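PDB 3VV3: deseasin MCP-01 from Pseudoalteromonas sp., which degrades collagen as a serine protease of the subtilisin family. Local coordinates for residues 110-116 / 126-132; 282-287 / 324-330. All coordinates share one frame; numbering follows the deposited sequence.

How the contacts relate
The centre of contact 1 (110-116 with 126-132) is about 9 Å, and that of contact 2 (282-287 with 324-330) about 17 Å, from the centre of the chain. The two centres are about 17 Å apart, and along the chain contact 1 closes before contact 2 opens. Helix 269-284 joins them: it passes Ile113 and Asn127, then runs into contact 2, where Leu282 touches Val126 and Asn127. Helices 105-114 and 269-284 also carry His105 and Ser270, which with Asp50 probably form the Ser-His-Asp triad of subtilases. Contact 1 packs the later part of helix 105-114, with Ser110 near that probable triad; contact 2 packs helix 269-284 on helix 321-327, farther out.

Contact 1: residues 110-116 / 126-132; sequences SGTIGAS and VNHDVSI
Ile132 brings the tip of its extended chain up under helix 105-114, CD1 lying 3.5 Å from Ser110 O and 4.2 Å from Ile113 CG2. Its branch methyl, CG2, rests 4.0 Å from Ser110 OG, a hydroxyl whose hydrogen bond goes to Gly106 O. Ile132 and Ile113 bury the most surface here, and Ile113 adds a polar grip through its backbone: Asn127 N and Asn127 ND2 donate to Ile113 O at 3.1 and 3.0 Å. They come from opposite faces of the carbonyl plane, and the ND2 bond is nearly straight at 171°, with the oxygen lying in the plane of the Asn127 amide. Setting CG beside the backbone N (chi1 -58°) folds that amide back to the same acceptor, and ND2 also donates to Gly278 O of helix 269-284. With an alanine in place of Asn127, Ile113 O is likely to keep the backbone bond alone and Gly278 O to lose this donor. One residue earlier, Val126 N donates to Thr112 O at 2.9 Å. Val130 CG1 lies 3.9 Å from Gly114 CA, which also makes a C-H...O contact to Asn127 O at 3.4 Å. These residues belong to a beta-alpha-beta unit, strand 89-91, helix 105-114 and strand 131-136; Val48 of strand 45-50 packs on Ser110, Ile113 and Ile132, while Pro274 of helix 269-284 meets Ile113.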
ATOM      1  N   SER A 110       9.941  -2.692 -10.179  1.00  3.85           N
ATOM      2  CA  SER A 110      10.905  -2.778 -11.276  1.00  4.00           C
ATOM      3  C   SER A 110      12.318  -2.352 -10.863  1.00  5.77           C
ATOM      4  O   SER A 110      13.306  -3.004 -11.219  1.00  6.01           O
ATOM      5  CB  SER A 110      10.426  -1.972 -12.490  1.00  6.35           C
ATOM      6  OG  SER A 110       9.215  -2.508 -13.005  1.00  6.21           O
ATOM      7  N   GLY A 111      12.415  -1.260 -10.109  1.00  6.08           N
ATOM      8  CA  GLY A 111      13.707  -0.771  -9.634  1.00  6.83           C
ATOM      9  C   GLY A 111      14.413  -1.747  -8.705  1.00  8.16           C
ATOM     10  O   GLY A 111      15.638  -1.835  -8.685  1.00  6.60           O
ATOM     11  N   THR A 112      13.642  -2.500  -7.933  1.00  5.31           N
ATOM     12  CA  THR A 112      14.231  -3.510  -7.058  1.00  3.87           C
ATOM     13  C   THR A 112      14.799  -4.678  -7.871  1.00  7.73           C
ATOM     14  O   THR A 112      15.871  -5.202  -7.576  1.00  6.63           O
ATOM     15  CB  THR A 112      13.199  -3.987  -6.020  1.00  5.85           C
ATOM     16  OG1 THR A 112      12.864  -2.884  -5.167  1.00  6.19           O
ATOM     17  CG2 THR A 112      13.741  -5.157  -5.171  1.00  6.75           C
ATOM     18  N   ILE A 113      14.076  -5.069  -8.910  1.00  4.36           N
ATOM     19  CA  ILE A 113      14.552  -6.088  -9.831  1.00  3.90           C
ATOM     20  C   ILE A 113      15.787  -5.618 -10.600  1.00  5.22           C
ATOM     21  O   ILE A 113      16.759  -6.368 -10.740  1.00  6.27           O
ATOM     22  CB  ILE A 113      13.448  -6.453 -10.851  1.00  5.42           C
ATOM     23  CG1 ILE A 113      12.322  -7.232 -10.158  1.00  6.58           C
ATOM     24  CG2 ILE A 113      14.026  -7.265 -12.018  1.00  7.23           C
ATOM     25  CD1 ILE A 113      11.043  -7.275 -10.983  1.00  4.99           C
ATOM     26  N   GLY A 114      15.753  -4.381 -11.086  1.00  6.06           N
ATOM     27  CA  GLY A 114      16.746  -3.957 -12.060  1.00  7.47           C
ATOM     28  C   GLY A 114      16.975  -2.476 -12.324  1.00  8.98           C
ATOM     29  O   GLY A 114      17.213  -2.088 -13.470  1.00 10.06           O
ATOM     30  N   ALA A 115      16.952  -1.638 -11.287  1.00  7.27           N
ATOM     31  CA  ALA A 115      17.456  -0.278 -11.466  1.00  6.78           C
ATOM     32  C   ALA A 115      18.908  -0.357 -11.965  1.00  7.06           C
ATOM     33  O   ALA A 115      19.684  -1.173 -11.482  1.00  8.31           O
ATOM     34  CB  ALA A 115      17.380   0.520 -10.162  1.00  8.32           C
ATOM     35  N   SER A 116      19.263   0.491 -12.924  1.00  6.72           N
ATOM     36  CA  SER A 116      20.599   0.455 -13.530  1.00  9.63           C
ATOM     37  C   SER A 116      21.679   0.592 -12.467  1.00 10.34           C
ATOM     38  O   SER A 116      21.611   1.475 -11.620  1.00  9.17           O
ATOM     39  CB  SER A 116      20.752   1.572 -14.572  1.00 13.54           C
ATOM     40  OG  SER A 116      19.878   1.380 -15.669  1.00 21.35           O
ATOM     41  N   VAL A 126      18.676  -5.844  -7.958  1.00  3.83           N
ATOM     42  CA  VAL A 126      19.418  -7.087  -7.779  1.00  5.66           C
ATOM     43  C   VAL A 126      20.257  -7.341  -9.036  1.00  7.85           C
ATOM     44  O   VAL A 126      21.369  -7.872  -8.956  1.00  8.08           O
ATOM     45  CB  VAL A 126      18.488  -8.293  -7.525  1.00  5.91           C
ATOM     46  CG1 VAL A 126      19.303  -9.575  -7.351  1.00  7.43           C
ATOM     47  CG2 VAL A 126      17.604  -8.049  -6.297  1.00  7.28           C
ATOM     48  N   ASN A 127      19.707  -6.964 -10.188  1.00  7.52           N
ATOM     49  CA  ASN A 127      20.456  -6.933 -11.446  1.00  7.42           C
ATOM     50  C   ASN A 127      20.883  -5.516 -11.777  1.00  9.00           C
ATOM     51  O   ASN A 127      20.072  -4.588 -11.685  1.00  7.78           O
ATOM     52  CB  ASN A 127      19.601  -7.457 -12.609  1.00  7.27           C
ATOM     53  CG  ASN A 127      19.107  -8.865 -12.381  1.00  7.88           C
ATOM     54  OD1 ASN A 127      19.748  -9.833 -12.781  1.00  8.24           O
ATOM     55  ND2 ASN A 127      17.966  -8.987 -11.718  1.00  6.19           N
ATOM     56  N   HIS A 128      22.148  -5.336 -12.166  1.00 10.06           N
ATOM     57  CA  HIS A 128      22.585  -4.055 -12.719  1.00  8.66           C
ATOM     58  C   HIS A 128      22.093  -3.933 -14.147  1.00  9.29           C
ATOM     59  O   HIS A 128      21.797  -2.839 -14.625  1.00  8.38           O
ATOM     60  CB  HIS A 128      24.108  -3.957 -12.757  1.00  9.50           C
ATOM     61  CG  HIS A 128      24.745  -3.917 -11.410  1.00 12.31           C
ATOM     62  ND1 HIS A 128      25.990  -3.361 -11.195  1.00 12.19           N
ATOM     63  CD2 HIS A 128      24.313  -4.358 -10.206  1.00 10.52           C
ATOM     64  CE1 HIS A 128      26.297  -3.469  -9.915  1.00 13.29           C
ATOM     65  NE2 HIS A 128      25.296  -4.064  -9.292  1.00 11.03           N
ATOM     66  N   ASP A 129      22.041  -5.074 -14.826  1.00  9.58           N
ATOM     67  CA  ASP A 129      21.611  -5.151 -16.217  1.00 10.51           C
ATOM     68  C   ASP A 129      20.611  -6.291 -16.376  1.00  6.87           C
ATOM     69  O   ASP A 129      20.847  -7.399 -15.905  1.00  9.41           O
ATOM     70  CB  ASP A 129      22.819  -5.396 -17.124  1.00 12.84           C
ATOM     71  CG  ASP A 129      23.863  -4.301 -17.003  1.00 15.98           C
ATOM     72  OD1 ASP A 129      23.623  -3.188 -17.515  1.00 19.18           O
ATOM     73  OD2 ASP A 129      24.912  -4.553 -16.383  1.00 23.04           O
ATOM     74  N   VAL A 130      19.495  -6.000 -17.033  1.00  9.92           N
ATOM     75  CA  VAL A 130      18.418  -6.962 -17.232  1.00  8.02           C
ATOM     76  C   VAL A 130      17.431  -6.276 -18.167  1.00  7.96           C
ATOM     77  O   VAL A 130      17.552  -5.076 -18.408  1.00  9.38           O
ATOM     78  CB  VAL A 130      17.742  -7.331 -15.878  1.00  8.25           C
ATOM     79  CG1 VAL A 130      16.987  -6.124 -15.302  1.00  9.65           C
ATOM     80  CG2 VAL A 130      16.821  -8.547 -16.020  1.00  8.83           C
ATOM     81  N   SER A 131      16.472  -7.019 -18.718  1.00  5.35           N
ATOM     82  CA  SER A 131      15.426  -6.406 -19.529  1.00  6.08           C
ATOM     83  C   SER A 131      14.088  -6.590 -18.834  1.00  6.10           C
ATOM     84  O   SER A 131      13.703  -7.708 -18.517  1.00  8.06           O
ATOM     85  CB  SER A 131      15.367  -7.017 -20.938  1.00  7.14           C
ATOM     86  OG  SER A 131      16.536  -6.700 -21.681  1.00  9.69           O
ATOM     87  N   ILE A 132      13.392  -5.490 -18.594  1.00  4.50           N
ATOM     88  CA  ILE A 132      12.118  -5.545 -17.900  1.00  3.81           C
ATOM     89  C   ILE A 132      10.985  -5.187 -18.847  1.00  4.01           C
ATOM     90  O   ILE A 132      10.965  -4.089 -19.403  1.00  5.88           O
ATOM     91  CB  ILE A 132      12.109  -4.569 -16.720  1.00  6.19           C
ATOM     92  CG1 ILE A 132      13.142  -5.005 -15.682  1.00  7.09           C
ATOM     93  CG2 ILE A 132      10.714  -4.499 -16.096  1.00  7.40           C
ATOM     94  CD1 ILE A 132      13.380  -3.981 -14.587  1.00 11.04           C
TER
HETATM   95  O   HOH W   1      21.957  -0.276 -16.852  1.00 25.66           O

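Contact 2: residues 282-287 / 324-330; sequences LVLSVN and ALIDADP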
ATOM      1  N   LEU A 282      18.977 -13.017 -11.963  1.00  5.83           N
ATOM      2  CA  LEU A 282      20.434 -13.044 -11.807  1.00  7.17           C
ATOM      3  C   LEU A 282      20.982 -14.467 -11.932  1.00  7.60           C
ATOM      4  O   LEU A 282      22.003 -14.697 -12.595  1.00  8.71           O
ATOM      5  CB  LEU A 282      20.865 -12.408 -10.473  1.00  6.74           C
ATOM      6  CG  LEU A 282      22.357 -12.047 -10.393  1.00  6.74           C
ATOM      7  CD1 LEU A 282      22.714 -11.095 -11.530  1.00  7.39           C
ATOM      8  CD2 LEU A 282      22.695 -11.408  -9.056  1.00  8.12           C
ATOM      9  N   VAL A 283      20.296 -15.422 -11.314  1.00  6.67           N
ATOM     10  CA  VAL A 283      20.663 -16.830 -11.429  1.00  5.83           C
ATOM     11  C   VAL A 283      20.656 -17.270 -12.900  1.00  9.21           C
ATOM     12  O   VAL A 283      21.560 -17.966 -13.354  1.00  8.34           O
ATOM     13  CB  VAL A 283      19.712 -17.735 -10.611  1.00  6.79           C
ATOM     14  CG1 VAL A 283      19.916 -19.198 -10.977  1.00  6.49           C
ATOM     15  CG2 VAL A 283      19.913 -17.518  -9.102  1.00  6.12           C
ATOM     16  N   LEU A 284      19.636 -16.850 -13.642  1.00  5.86           N
ATOM     17  CA  LEU A 284      19.506 -17.262 -15.038  1.00  8.00           C
ATOM     18  C   LEU A 284      20.551 -16.591 -15.927  1.00 10.06           C
ATOM     19  O   LEU A 284      20.718 -16.967 -17.090  1.00 13.14           O
ATOM     20  CB  LEU A 284      18.097 -16.972 -15.551  1.00  6.65           C
ATOM     21  CG  LEU A 284      16.991 -17.871 -14.993  1.00  7.29           C
ATOM     22  CD1 LEU A 284      15.611 -17.308 -15.361  1.00  7.48           C
ATOM     23  CD2 LEU A 284      17.148 -19.287 -15.521  1.00  6.95           C
ATOM     24  N   SER A 285      21.258 -15.598 -15.392  1.00  9.07           N
ATOM     25  CA  SER A 285      22.368 -15.000 -16.144  1.00  9.06           C
ATOM     26  C   SER A 285      23.625 -15.852 -15.979  1.00 12.54           C
ATOM     27  O   SER A 285      24.595 -15.698 -16.730  1.00 13.93           O
ATOM     28  CB  SER A 285      22.638 -13.551 -15.716  1.00  9.65           C
ATOM     29  OG  SER A 285      23.333 -13.504 -14.475  1.00  8.18           O
ATOM     30  N   VAL A 286      23.596 -16.751 -15.000  1.00  9.97           N
ATOM     31  CA  VAL A 286      24.728 -17.637 -14.698  1.00 12.06           C
ATOM     32  C   VAL A 286      24.482 -19.073 -15.190  1.00 17.48           C
ATOM     33  O   VAL A 286      25.389 -19.742 -15.695  1.00 13.53           O
ATOM     34  CB  VAL A 286      25.036 -17.632 -13.174  1.00 13.92           C
ATOM     35  CG1 VAL A 286      26.039 -18.713 -12.808  1.00 18.51           C
ATOM     36  CG2 VAL A 286      25.540 -16.252 -12.730  1.00 14.10           C
ATOM     37  N   ASN A 287      23.248 -19.545 -15.045  1.00 13.20           N
ATOM     38  CA  ASN A 287      22.897 -20.903 -15.459  1.00 13.42           C
ATOM     39  C   ASN A 287      21.508 -20.959 -16.085  1.00 12.05           C
ATOM     40  O   ASN A 287      20.512 -21.158 -15.389  1.00 12.01           O
ATOM     41  CB  ASN A 287      22.997 -21.885 -14.283  1.00 13.60           C
ATOM     42  CG  ASN A 287      22.816 -23.347 -14.712  1.00 15.41           C
ATOM     43  OD1 ASN A 287      22.483 -23.636 -15.860  1.00 17.16           O
ATOM     44  ND2 ASN A 287      23.040 -24.269 -13.782  1.00 16.24           N
ATOM     45  N   ALA A 324      22.827 -18.355  -4.013  1.00  9.74           N
ATOM     46  CA  ALA A 324      22.069 -18.867  -5.141  1.00  7.57           C
ATOM     47  C   ALA A 324      22.973 -18.991  -6.366  1.00  7.57           C
ATOM     48  O   ALA A 324      22.944 -20.004  -7.063  1.00 12.37           O
ATOM     49  CB  ALA A 324      20.883 -17.953  -5.448  1.00  8.42           C
ATOM     50  N   LEU A 325      23.762 -17.949  -6.629  1.00  6.45           N
ATOM     51  CA  LEU A 325      24.680 -17.952  -7.771  1.00 13.43           C
ATOM     52  C   LEU A 325      25.744 -19.028  -7.604  1.00 13.00           C
ATOM     53  O   LEU A 325      26.095 -19.720  -8.561  1.00 12.03           O
ATOM     54  CB  LEU A 325      25.358 -16.591  -7.944  1.00  8.70           C
ATOM     55  CG  LEU A 325      24.651 -15.547  -8.810  1.00 18.00           C
ATOM     56  CD1 LEU A 325      23.175 -15.440  -8.506  1.00 24.11           C
ATOM     57  CD2 LEU A 325      25.333 -14.195  -8.718  1.00  8.77           C
ATOM     58  N   ILE A 326      26.273 -19.146  -6.393  1.00 11.92           N
ATOM     59  CA  ILE A 326      27.260 -20.187  -6.104  1.00 12.74           C
ATOM     60  C   ILE A 326      26.668 -21.579  -6.345  1.00 15.28           C
ATOM     61  O   ILE A 326      27.269 -22.427  -7.020  1.00 15.74           O
ATOM     62  CB  ILE A 326      27.761 -20.089  -4.652  1.00 13.54           C
ATOM     63  CG1 ILE A 326      28.536 -18.790  -4.444  1.00 11.75           C
ATOM     64  CG2 ILE A 326      28.602 -21.307  -4.286  1.00 16.14           C
ATOM     65  CD1 ILE A 326      28.936 -18.551  -2.998  1.00 18.09           C
ATOM     66  N   ASP A 327      25.480 -21.814  -5.801  1.00 12.55           N
ATOM     67  CA  ASP A 327      24.837 -23.113  -5.941  1.00 12.79           C
ATOM     68  C   ASP A 327      24.410 -23.411  -7.379  1.00 14.07           C
ATOM     69  O   ASP A 327      24.200 -24.569  -7.733  1.00 15.81           O
ATOM     70  CB  ASP A 327      23.640 -23.231  -4.996  1.00 13.63           C
ATOM     71  CG  ASP A 327      24.053 -23.289  -3.531  1.00 18.02           C
ATOM     72  OD1 ASP A 327      25.270 -23.325  -3.241  1.00 16.48           O
ATOM     73  OD2 ASP A 327      23.151 -23.306  -2.668  1.00 17.81           O
ATOM     74  N   ALA A 328      24.297 -22.371  -8.200  1.00 13.26           N
ATOM     75  CA  ALA A 328      23.845 -22.519  -9.584  1.00 14.23           C
ATOM     76  C   ALA A 328      24.956 -22.967 -10.539  1.00 20.93           C
ATOM     77  O   ALA A 328      24.707 -23.197 -11.723  1.00 19.67           O
ATOM     78  CB  ALA A 328      23.224 -21.233 -10.080  1.00 14.92           C
ATOM     79  N   ASP A 329      26.181 -23.071 -10.036  1.00 19.30           N
ATOM     80  CA  ASP A 329      27.288 -23.608 -10.839  1.00 28.86           C
ATOM     81  C   ASP A 329      27.493 -22.792 -12.137  1.00 39.37           C
ATOM     82  O   ASP A 329      27.750 -21.588 -12.051  1.00 40.96           O
ATOM     83  CB  ASP A 329      27.079 -25.104 -11.097  1.00 24.22           C
ATOM     84  CG  ASP A 329      26.886 -25.897  -9.818  1.00 35.20           C
ATOM     85  OD1 ASP A 329      27.818 -25.922  -8.982  1.00 40.14           O
ATOM     86  OD2 ASP A 329      25.803 -26.503  -9.652  1.00 45.37           O
ATOM     87  N   PRO A 330      27.401 -23.415 -13.340  1.00 33.97           N
ATOM     88  CA  PRO A 330      27.172 -24.796 -13.794  1.00 33.02           C
ATOM     89  C   PRO A 330      28.477 -25.581 -13.951  1.00 37.02           C
ATOM     90  O   PRO A 330      29.541 -25.098 -13.555  1.00 42.21           O
ATOM     91  CB  PRO A 330      26.527 -24.618 -15.177  1.00 29.60           C
ATOM     92  CG  PRO A 330      26.628 -23.126 -15.507  1.00 28.38           C
ATOM     93  CD  PRO A 330      27.544 -22.512 -14.494  1.00 32.20           C
TER
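Val283 and Leu325 bring the two helical segments closest, their CA atoms 5.5 Å apart, and the chains beyond stay near each other as far as Asn287 and Pro330, whose CA atoms are 6.0 Å apart. Val283 divides its methyls between three partners. CG1, anti to the backbone N, packs on the methyl of Ala328, while CG2 sits 3.8 Å from Ala324 CB and also touches CD1 of Leu325. Leu325 carries the most buried surface here. Its branched end crosses Leu282 at about a right angle, with Leu325 CD2 3.9 Å from Leu282 CD2, and its CG takes CG2 of Val286 from another direction at a similar crossing. The other methyl of Val286 turns to the backbone, CG1 coming 3.4 Å from Asp329 O.

Polar contact comes from Asn287. With CG anti to the backbone N (chi1 -173°), the side chain stretches across to the second segment, and ND2 donates to Ala328 O at 2.9 Å. The bond is rather bent, 146° at the hydrogen, and the acceptor stands 21° out of the amide plane. At the other end of the amide, OD1 accepts from Asp289 N, so the group is held at both ends and its rotation fixed. Pro330, which follows a cis peptide bond, slides past this side chain in the opposite direction; its CG lies 3.6 Å from Val286 O.

Around the contact, helix 292-301 fills in between the two partners: Leu295 packs on Val283, and Leu298 on both Ala324 and Ala328. Leu284 touches Arg167 and Val168 of strand 166-171 in the central parallel sheet. Helix 321-327, for its part, packs on helices 269-284 and 292-301 at the outer part of the subtilisin-like fold.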